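Local coordinates for assembly chaperone of ribosomal protein L4 (Acl4) (Chaetomium thermophilum, PDB 5TQB) that probably binds newly made ribosomal protein L4 as its dedicated assembly chaperone, using an all-helical scaffold of the tetratricopeptide-repeat type, at residues V152-M157 / R169-I174; W188-A192 / A204-L208; G268-Y273 / W296-W302. All coordinates share one frame; numbering follows the deposited sequence.

Interaction 1. Residues V152-M157 / R169-I174; sequences VVEVYM and RCEALI
Arg-169 meets the Tyr-156 ring with its aliphatic part, CB lying over one face. The chain then runs extended from CG to NE and brings CD to 3.4 Å from Tyr-156 CZ, near the phenol end. Ring and guanidinium planes stand 68° apart, so the two groups do not stack, and the polar end of the arginine is claimed by a salt bridge from NE to Asp-165. At the next position Cys-170 turns its sulfur into the opposing helix. SG sits 3.8 Å from Tyr-156 CB and 3.9 Å from Val-153 CG1, with CG of Met-157, a selenomethionine, also beside it. The pairing is an antiparallel helical hairpin, as in tetratricopeptide-type scaffolds: the short segments of helices 131-156 and 166-180 run at 163° to each other, their axes 9.4 Å apart, and a thiol fills the middle where CA of Val-153 and CA of Cys-170 come within 5.2 Å. Leu-173, three residues on from Cys-170, slides past Val-153 in the opposite direction, its CB 3.5 Å from Val-153 CG2. Its CD1 reaches Val-152 CG1 at 3.6 Å; that methyl is anti to its own backbone N (chi1 177°), which aims it at the leucine. Ile-174 ends the segment by laying CG2 against Val-153 CG2 at 4.0 Å, on the flank where Val-153 also touches Thr-190 and Val-194 of helix 185-197.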
loop_
_atom_site.group_PDB
_atom_site.type_symbol
_atom_site.label_atom_id
_atom_site.label_comp_id
_atom_site.label_asym_id
_atom_site.label_seq_id
_atom_site.Cartn_x
_atom_site.Cartn_y
_atom_site.Cartn_z
ATOM N N VAL B 152 -12.991 -0.433 -16.094
ATOM C CA VAL B 152 -14.236 -0.511 -16.856
ATOM C C VAL B 152 -14.954 -1.839 -16.600
ATOM O O VAL B 152 -16.178 -1.876 -16.476
ATOM C CB VAL B 152 -13.978 -0.321 -18.368
ATOM C CG1 VAL B 152 -15.264 -0.480 -19.169
ATOM C CG2 VAL B 152 -13.382 1.050 -18.622
ATOM N N VAL B 153 -14.187 -2.922 -16.519
ATOM C CA VAL B 153 -14.729 -4.229 -16.159
ATOM C C VAL B 153 -15.561 -4.134 -14.883
ATOM O O VAL B 153 -16.672 -4.665 -14.817
ATOM C CB VAL B 153 -13.599 -5.277 -15.963
ATOM C CG1 VAL B 153 -14.128 -6.546 -15.293
ATOM C CG2 VAL B 153 -12.949 -5.623 -17.301
ATOM N N GLU B 154 -15.024 -3.441 -13.884
ATOM C CA GLU B 154 -15.655 -3.354 -12.571
ATOM C C GLU B 154 -16.921 -2.489 -12.590
ATOM O O GLU B 154 -17.830 -2.695 -11.780
ATOM C CB GLU B 154 -14.648 -2.841 -11.533
ATOM C CG GLU B 154 -13.526 -3.843 -11.229
ATOM C CD GLU B 154 -12.257 -3.194 -10.655
ATOM O OE1 GLU B 154 -12.310 -2.017 -10.231
ATOM O OE2 GLU B 154 -11.200 -3.869 -10.632
ATOM N N VAL B 155 -16.994 -1.531 -13.511
ATOM C CA VAL B 155 -18.223 -0.757 -13.686
ATOM C C VAL B 155 -19.324 -1.662 -14.246
ATOM O O VAL B 155 -20.486 -1.570 -13.836
ATOM C CB VAL B 155 -18.025 0.450 -14.629
ATOM C CG1 VAL B 155 -19.320 1.223 -14.790
ATOM C CG2 VAL B 155 -16.940 1.377 -14.100
ATOM N N TYR B 156 -18.957 -2.539 -15.178
ATOM C CA TYR B 156 -19.931 -3.422 -15.810
ATOM C C TYR B 156 -20.381 -4.551 -14.888
ATOM O O TYR B 156 -21.372 -5.223 -15.169
ATOM C CB TYR B 156 -19.390 -3.989 -17.126
ATOM C CG TYR B 156 -19.605 -3.058 -18.296
ATOM C CD1 TYR B 156 -20.876 -2.862 -18.828
ATOM C CD2 TYR B 156 -18.548 -2.368 -18.860
ATOM C CE1 TYR B 156 -21.080 -2.006 -19.889
ATOM C CE2 TYR B 156 -18.742 -1.510 -19.924
ATOM C CZ TYR B 156 -20.005 -1.329 -20.433
ATOM O OH TYR B 156 -20.185 -0.472 -21.495
HETATM N N MSE B 157 -19.655 -4.751 -13.790
HETATM C CA MSE B 157 -20.030 -5.756 -12.801
HETATM C C MSE B 157 -20.648 -5.100 -11.571
HETATM O O MSE B 157 -20.943 -5.773 -10.585
HETATM C CB MSE B 157 -18.821 -6.596 -12.404
HETATM C CG MSE B 157 -18.219 -7.378 -13.558
HETATM SE SE MSE B 157 -16.707 -8.472 -13.010
HETATM C CE MSE B 157 -17.681 -9.811 -11.993
ATOM N N ARG B 169 -18.625 -7.519 -22.995
ATOM C CA ARG B 169 -17.709 -6.391 -22.903
ATOM C C ARG B 169 -16.567 -6.669 -21.925
ATOM O O ARG B 169 -15.414 -6.328 -22.202
ATOM C CB ARG B 169 -18.468 -5.121 -22.508
ATOM C CG ARG B 169 -19.245 -4.508 -23.664
ATOM C CD ARG B 169 -20.058 -3.300 -23.234
ATOM N NE ARG B 169 -20.629 -2.597 -24.381
ATOM C CZ ARG B 169 -21.480 -1.578 -24.297
ATOM N NH1 ARG B 169 -21.883 -1.131 -23.114
ATOM N NH2 ARG B 169 -21.936 -1.008 -25.405
ATOM N N CYS B 170 -16.885 -7.301 -20.796
ATOM C CA CYS B 170 -15.865 -7.677 -19.816
ATOM C C CYS B 170 -14.867 -8.656 -20.420
ATOM O O CYS B 170 -13.660 -8.516 -20.227
ATOM C CB CYS B 170 -16.500 -8.308 -18.570
ATOM S SG CYS B 170 -17.362 -7.160 -17.464
ATOM N N GLU B 171 -15.373 -9.647 -21.149
ATOM C CA GLU B 171 -14.516 -10.644 -21.781
ATOM C C GLU B 171 -13.534 -10.011 -22.762
ATOM O O GLU B 171 -12.402 -10.474 -22.899
ATOM C CB GLU B 171 -15.359 -11.704 -22.500
ATOM C CG GLU B 171 -15.735 -12.903 -21.635
ATOM C CD GLU B 171 -14.528 -13.724 -21.198
ATOM O OE1 GLU B 171 -13.402 -13.437 -21.666
ATOM O OE2 GLU B 171 -14.704 -14.655 -20.381
ATOM N N ALA B 172 -13.967 -8.952 -23.440
ATOM C CA ALA B 172 -13.129 -8.275 -24.424
ATOM C C ALA B 172 -12.067 -7.442 -23.722
ATOM O O ALA B 172 -10.935 -7.321 -24.196
ATOM C CB ALA B 172 -13.980 -7.397 -25.327
ATOM N N LEU B 173 -12.436 -6.875 -22.580
ATOM C CA LEU B 173 -11.522 -6.044 -21.816
ATOM C C LEU B 173 -10.380 -6.864 -21.221
ATOM O O LEU B 173 -9.221 -6.457 -21.296
ATOM C CB LEU B 173 -12.284 -5.294 -20.721
ATOM C CG LEU B 173 -13.171 -4.164 -21.252
ATOM C CD1 LEU B 173 -14.271 -3.813 -20.266
ATOM C CD2 LEU B 173 -12.322 -2.941 -21.558
ATOM N N ILE B 174 -10.697 -8.025 -20.650
ATOM C CA ILE B 174 -9.675 -8.826 -19.976
ATOM C C ILE B 174 -8.767 -9.562 -20.965
ATOM O O ILE B 174 -7.633 -9.900 -20.629
ATOM C CB ILE B 174 -10.277 -9.831 -18.953
ATOM C CG1 ILE B 174 -11.214 -10.826 -19.644
ATOM C CG2 ILE B 174 -11.003 -9.082 -17.839
ATOM C CD1 ILE B 174 -11.676 -11.969 -18.748
#

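Interaction 2. Residues W188-A192 / A204-L208; sequences WQTVA and AREAL
Alanine-mediated close packing joins Ala-192 and Ala-207 in an antiparallel helix hairpin, where helix 185-197 turns back into helix 201-212, consistent with the helical-repeat character of the protein. The short axes approach to 7.9 Å with their directions 168° apart, and CA of Ala-192 comes within 4.2 Å of CA of Ala-204. Such closeness rests on methyl groups set against backbone. Ala-192 CB lies 3.6 Å from Ala-204 O and equally near Leu-208 CG, while its neighbour across the seam, Ala-207 CB, is 3.9 Å away. Ala-207 CB presses on Trp-188 O at 3.5 Å and meets Val-191 CG1 at 4.0 Å; that branch, anti to the valine's backbone N (chi1 164°), is thereby swung onto the methyl. Leu-208 brings its branch point and CD2 over the Ala-192 methyl, and also touches Leu-234 of helix 228-240. Trp-188 contributes CB, 3.6 Å from Ala-207 O, while its indole NE1 is bonded to Pro-182 O. No hydrogen bond crosses between the segments, and the carbonyls of Trp-188 and Ala-204 that the methyls touch already accept helical bonds from Ala-192 N and Leu-208 N. Cohesion here depends on close apolar fit, with those two carbonyls satisfied along their own helices.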
loop_
_atom_site.group_PDB
_atom_site.type_symbol
_atom_site.label_atom_id
_atom_site.label_comp_id
_atom_site.label_asym_id
_atom_site.label_seq_id
_atom_site.Cartn_x
_atom_site.Cartn_y
_atom_site.Cartn_z
ATOM N N TRP B 188 -4.663 -10.194 -13.903
ATOM C CA TRP B 188 -5.079 -11.553 -13.573
ATOM C C TRP B 188 -6.043 -11.562 -12.396
ATOM O O TRP B 188 -6.899 -12.441 -12.277
ATOM C CB TRP B 188 -3.852 -12.416 -13.302
ATOM C CG TRP B 188 -3.041 -12.560 -14.539
ATOM C CD1 TRP B 188 -1.847 -11.965 -14.812
ATOM C CD2 TRP B 188 -3.389 -13.321 -15.700
ATOM N NE1 TRP B 188 -1.420 -12.320 -16.069
ATOM C CE2 TRP B 188 -2.351 -13.151 -16.635
ATOM C CE3 TRP B 188 -4.475 -14.134 -16.036
ATOM C CZ2 TRP B 188 -2.364 -13.769 -17.881
ATOM C CZ3 TRP B 188 -4.486 -14.748 -17.275
ATOM C CH2 TRP B 188 -3.439 -14.562 -18.182
ATOM N N GLN B 189 -5.904 -10.559 -11.542
ATOM C CA GLN B 189 -6.851 -10.330 -10.470
ATOM C C GLN B 189 -8.233 -10.084 -11.074
ATOM O O GLN B 189 -9.244 -10.613 -10.600
ATOM C CB GLN B 189 -6.397 -9.120 -9.665
ATOM C CG GLN B 189 -6.999 -9.018 -8.295
ATOM C CD GLN B 189 -6.175 -8.137 -7.383
ATOM O OE1 GLN B 189 -4.995 -8.401 -7.140
ATOM N NE2 GLN B 189 -6.792 -7.078 -6.876
ATOM N N THR B 190 -8.259 -9.290 -12.140
ATOM C CA THR B 190 -9.507 -8.898 -12.778
ATOM C C THR B 190 -10.074 -10.046 -13.599
ATOM O O THR B 190 -11.289 -10.172 -13.738
ATOM C CB THR B 190 -9.307 -7.651 -13.663
ATOM O OG1 THR B 190 -8.803 -6.584 -12.856
ATOM C CG2 THR B 190 -10.613 -7.200 -14.304
ATOM N N VAL B 191 -9.193 -10.880 -14.140
ATOM C CA VAL B 191 -9.621 -12.077 -14.846
ATOM C C VAL B 191 -10.373 -12.967 -13.857
ATOM O O VAL B 191 -11.429 -13.510 -14.175
ATOM C CB VAL B 191 -8.415 -12.824 -15.470
ATOM C CG1 VAL B 191 -8.782 -14.256 -15.861
ATOM C CG2 VAL B 191 -7.896 -12.074 -16.688
ATOM N N ALA B 192 -9.835 -13.092 -12.649
ATOM C CA ALA B 192 -10.453 -13.922 -11.620
ATOM C C ALA B 192 -11.823 -13.374 -11.230
ATOM O O ALA B 192 -12.779 -14.134 -11.058
ATOM C CB ALA B 192 -9.555 -14.004 -10.402
ATOM N N ALA B 204 -10.733 -19.215 -11.662
ATOM C CA ALA B 204 -10.543 -18.044 -10.814
ATOM C C ALA B 204 -9.355 -18.259 -9.882
ATOM O O ALA B 204 -8.526 -17.369 -9.713
ATOM C CB ALA B 204 -11.800 -17.743 -10.013
ATOM N N ARG B 205 -9.278 -19.446 -9.284
ATOM C CA ARG B 205 -8.167 -19.788 -8.403
ATOM C C ARG B 205 -6.858 -19.760 -9.178
ATOM O O ARG B 205 -5.859 -19.219 -8.706
ATOM C CB ARG B 205 -8.369 -21.173 -7.779
ATOM C CG ARG B 205 -9.549 -21.263 -6.825
ATOM C CD ARG B 205 -9.537 -22.560 -6.036
ATOM N NE ARG B 205 -10.747 -22.715 -5.230
ATOM C CZ ARG B 205 -11.784 -23.488 -5.550
ATOM N NH1 ARG B 205 -11.785 -24.207 -6.668
ATOM N NH2 ARG B 205 -12.833 -23.545 -4.739
ATOM N N GLU B 206 -6.882 -20.347 -10.372
ATOM C CA GLU B 206 -5.724 -20.390 -11.254
ATOM C C GLU B 206 -5.204 -18.984 -11.549
ATOM O O GLU B 206 -3.996 -18.736 -11.514
ATOM C CB GLU B 206 -6.108 -21.086 -12.559
ATOM C CG GLU B 206 -4.953 -21.356 -13.507
ATOM C CD GLU B 206 -5.412 -21.991 -14.809
ATOM O OE1 GLU B 206 -4.697 -22.873 -15.331
ATOM O OE2 GLU B 206 -6.492 -21.606 -15.310
ATOM N N ALA B 207 -6.126 -18.066 -11.825
ATOM C CA ALA B 207 -5.777 -16.686 -12.142
ATOM C C ALA B 207 -5.184 -15.971 -10.935
ATOM O O ALA B 207 -4.192 -15.252 -11.059
ATOM C CB ALA B 207 -7.000 -15.939 -12.643
ATOM N N LEU B 208 -5.793 -16.165 -9.771
ATOM C CA LEU B 208 -5.339 -15.501 -8.555
ATOM C C LEU B 208 -3.965 -16.002 -8.116
ATOM O O LEU B 208 -3.127 -15.226 -7.654
ATOM C CB LEU B 208 -6.353 -15.718 -7.435
ATOM C CG LEU B 208 -7.632 -14.882 -7.508
ATOM C CD1 LEU B 208 -8.633 -15.350 -6.463
ATOM C CD2 LEU B 208 -7.348 -13.398 -7.333
#

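Interaction 3. Residues G268-Y273 / W296-W302; sequences GGYARY and WRSSRKW
Trp-302 and Arg-272 form the dense end of this contact: the guanidinium lies flat on the indole, planes 19° apart, with NH1 3.2 Å from Trp-302 CZ2. Arg-272 CD adds a CH-pi contact over the five-membered ring, and NH2 holds the group's rotation by bonding to Gly-268 O at 2.9 Å, in the guanidinium plane but above the carbonyl plane. Gly-268 and Gly-269 let the indole settle on bare backbone, Trp-302 CE3 being 3.6 Å from Gly-268 CA. With an alanine in place of this indole, the guanidinium would probably lose its stacking partner and a gap open beside the glycines. Helices 262-281 and 291-313 form an antiparallel helical hairpin, consistent with a tetratricopeptide-like architecture, its short axes 7.8 Å apart. At its middle Ser-299 OG, anti to its backbone N (chi1 177°), donates to Gly-269 O at 2.6 Å. Packing is sparser on the flank of partly exposed Ser-298, whose OG comes only within 4.3 Å of Arg-272 CD and bonds instead to Thr-295 O. Partly exposed Tyr-273 still stacks, offset, on the five-membered ring of Trp-296, whose NE1 donates to Tyr-273 O at 2.8 Å in the carbonyl plane, nearly straight (N-H...O angle 161°).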
loop_
_atom_site.group_PDB
_atom_site.type_symbol
_atom_site.label_atom_id
_atom_site.label_comp_id
_atom_site.label_asym_id
_atom_site.label_seq_id
_atom_site.Cartn_x
_atom_site.Cartn_y
_atom_site.Cartn_z
ATOM N N GLY B 268 -9.311 -9.928 7.664
ATOM C CA GLY B 268 -8.384 -10.882 8.248
ATOM C C GLY B 268 -9.076 -11.741 9.288
ATOM O O GLY B 268 -8.837 -12.946 9.381
ATOM N N GLY B 269 -9.942 -11.115 10.076
ATOM C CA GLY B 269 -10.724 -11.834 11.060
ATOM C C GLY B 269 -11.695 -12.802 10.411
ATOM O O GLY B 269 -11.866 -13.932 10.875
ATOM N N TYR B 270 -12.331 -12.358 9.333
ATOM C CA TYR B 270 -13.305 -13.188 8.638
ATOM C C TYR B 270 -12.609 -14.334 7.920
ATOM O O TYR B 270 -13.094 -15.469 7.930
ATOM C CB TYR B 270 -14.119 -12.362 7.644
ATOM C CG TYR B 270 -15.301 -13.120 7.080
ATOM C CD1 TYR B 270 -15.369 -13.441 5.731
ATOM C CD2 TYR B 270 -16.344 -13.531 7.907
ATOM C CE1 TYR B 270 -16.446 -14.140 5.218
ATOM C CE2 TYR B 270 -17.424 -14.225 7.405
ATOM C CZ TYR B 270 -17.471 -14.527 6.058
ATOM O OH TYR B 270 -18.544 -15.222 5.551
ATOM N N ALA B 271 -11.471 -14.034 7.298
ATOM C CA ALA B 271 -10.703 -15.060 6.601
ATOM C C ALA B 271 -10.286 -16.158 7.574
ATOM O O ALA B 271 -10.242 -17.335 7.220
ATOM C CB ALA B 271 -9.482 -14.453 5.935
ATOM N N ARG B 272 -9.991 -15.763 8.806
ATOM C CA ARG B 272 -9.529 -16.701 9.814
ATOM C C ARG B 272 -10.713 -17.465 10.402
ATOM O O ARG B 272 -10.584 -18.630 10.787
ATOM C CB ARG B 272 -8.735 -15.952 10.894
ATOM C CG ARG B 272 -7.346 -15.524 10.417
ATOM C CD ARG B 272 -6.681 -14.518 11.346
ATOM N NE ARG B 272 -5.315 -14.224 10.916
ATOM C CZ ARG B 272 -4.999 -13.467 9.867
ATOM N NH1 ARG B 272 -3.726 -13.267 9.556
ATOM N NH2 ARG B 272 -5.945 -12.909 9.123
ATOM N N TYR B 273 -11.873 -16.815 10.439
ATOM C CA TYR B 273 -13.105 -17.461 10.886
ATOM C C TYR B 273 -13.520 -18.548 9.900
ATOM O O TYR B 273 -13.888 -19.657 10.301
ATOM C CB TYR B 273 -14.227 -16.427 11.025
ATOM C CG TYR B 273 -15.560 -17.013 11.418
ATOM C CD1 TYR B 273 -16.446 -17.470 10.454
ATOM C CD2 TYR B 273 -15.938 -17.103 12.750
ATOM C CE1 TYR B 273 -17.666 -18.009 10.802
ATOM C CE2 TYR B 273 -17.161 -17.641 13.110
ATOM C CZ TYR B 273 -18.022 -18.092 12.130
ATOM O OH TYR B 273 -19.246 -18.627 12.477
ATOM N N TRP B 296 -9.568 -19.948 15.375
ATOM C CA TRP B 296 -10.705 -19.105 15.731
ATOM C C TRP B 296 -10.332 -18.118 16.835
ATOM O O TRP B 296 -10.931 -17.050 16.944
ATOM C CB TRP B 296 -11.911 -19.955 16.159
ATOM C CG TRP B 296 -12.945 -20.149 15.074
ATOM C CD1 TRP B 296 -12.770 -19.981 13.730
ATOM C CD2 TRP B 296 -14.315 -20.540 15.251
ATOM N NE1 TRP B 296 -13.941 -20.248 13.060
ATOM C CE2 TRP B 296 -14.903 -20.592 13.971
ATOM C CE3 TRP B 296 -15.099 -20.855 16.366
ATOM C CZ2 TRP B 296 -16.239 -20.943 13.776
ATOM C CZ3 TRP B 296 -16.422 -21.201 16.169
ATOM C CH2 TRP B 296 -16.978 -21.243 14.885
ATOM N N ARG B 297 -9.345 -18.468 17.653
ATOM C CA ARG B 297 -8.875 -17.548 18.680
ATOM C C ARG B 297 -8.280 -16.303 18.032
ATOM O O ARG B 297 -8.612 -15.182 18.417
ATOM C CB ARG B 297 -7.856 -18.220 19.598
ATOM C CG ARG B 297 -8.503 -19.058 20.688
ATOM C CD ARG B 297 -7.481 -19.729 21.578
ATOM N NE ARG B 297 -8.133 -20.502 22.632
ATOM C CZ ARG B 297 -8.350 -21.813 22.590
ATOM N NH1 ARG B 297 -7.956 -22.537 21.547
ATOM N NH2 ARG B 297 -8.961 -22.405 23.606
ATOM N N SER B 298 -7.420 -16.501 17.036
ATOM C CA SER B 298 -6.833 -15.375 16.312
ATOM C C SER B 298 -7.894 -14.616 15.521
ATOM O O SER B 298 -7.795 -13.404 15.352
ATOM C CB SER B 298 -5.702 -15.836 15.387
ATOM O OG SER B 298 -6.037 -17.038 14.722
ATOM N N SER B 299 -8.913 -15.322 15.042
ATOM C CA SER B 299 -10.019 -14.666 14.354
ATOM C C SER B 299 -10.678 -13.675 15.305
ATOM O O SER B 299 -10.973 -12.541 14.932
ATOM C CB SER B 299 -11.037 -15.697 13.861
ATOM O OG SER B 299 -12.150 -15.063 13.248
ATOM N N ARG B 300 -10.879 -14.108 16.544
ATOM C CA ARG B 300 -11.480 -13.266 17.570
ATOM C C ARG B 300 -10.607 -12.043 17.868
ATOM O O ARG B 300 -11.120 -10.939 18.070
ATOM C CB ARG B 300 -11.686 -14.074 18.849
ATOM C CG ARG B 300 -12.670 -13.453 19.820
ATOM C CD ARG B 300 -12.217 -13.650 21.258
ATOM N NE ARG B 300 -11.928 -15.046 21.571
ATOM C CZ ARG B 300 -11.260 -15.446 22.649
ATOM N NH1 ARG B 300 -10.801 -14.557 23.520
ATOM N NH2 ARG B 300 -11.043 -16.738 22.857
ATOM N N LYS B 301 -9.292 -12.245 17.900
ATOM C CA LYS B 301 -8.347 -11.166 18.188
ATOM C C LYS B 301 -8.387 -10.102 17.097
ATOM O O LYS B 301 -8.354 -8.906 17.381
ATOM C CB LYS B 301 -6.927 -11.718 18.324
ATOM C CG LYS B 301 -6.727 -12.612 19.539
ATOM C CD LYS B 301 -5.375 -13.318 19.515
ATOM C CE LYS B 301 -5.259 -14.343 20.641
ATOM N NZ LYS B 301 -3.998 -15.139 20.576
ATOM N N TRP B 302 -8.461 -10.545 15.847
ATOM C CA TRP B 302 -8.556 -9.628 14.721
ATOM C C TRP B 302 -9.861 -8.834 14.773
ATOM O O TRP B 302 -9.869 -7.627 14.527
ATOM C CB TRP B 302 -8.449 -10.393 13.400
ATOM C CG TRP B 302 -7.037 -10.697 12.991
ATOM C CD1 TRP B 302 -6.182 -11.582 13.579
ATOM C CD2 TRP B 302 -6.318 -10.116 11.895
ATOM N NE1 TRP B 302 -4.976 -11.588 12.921
ATOM C CE2 TRP B 302 -5.033 -10.696 11.884
ATOM C CE3 TRP B 302 -6.637 -9.163 10.924
ATOM C CZ2 TRP B 302 -4.068 -10.356 10.935
ATOM C CZ3 TRP B 302 -5.675 -8.822 9.985
ATOM C CH2 TRP B 302 -4.407 -9.417 9.998
#

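How the interactions relate
All three contacts pair antiparallel helices, and they follow one another along the chain in series. Interactions 1 and 2 are neighbours, their centres 14 Å apart, because helix 166-180 leads directly into helix 185-197. Thr-190 of interaction 2 reaches across to interaction 1: its CG2 is 3.7 Å from Val-153 CG1 and 4.0 Å from Ile-174 CG2, while Val-191 CG2 packs on Ile-174 CB. Interaction 3 lies further along, its centre 25 Å from that of interaction 2 and 33 Å from that of interaction 1, with no direct touch. The chain of another protein reaches interaction 1, where one of its basic side chains pairs with Glu-154, and also packs on Tyr-270 in interaction 3.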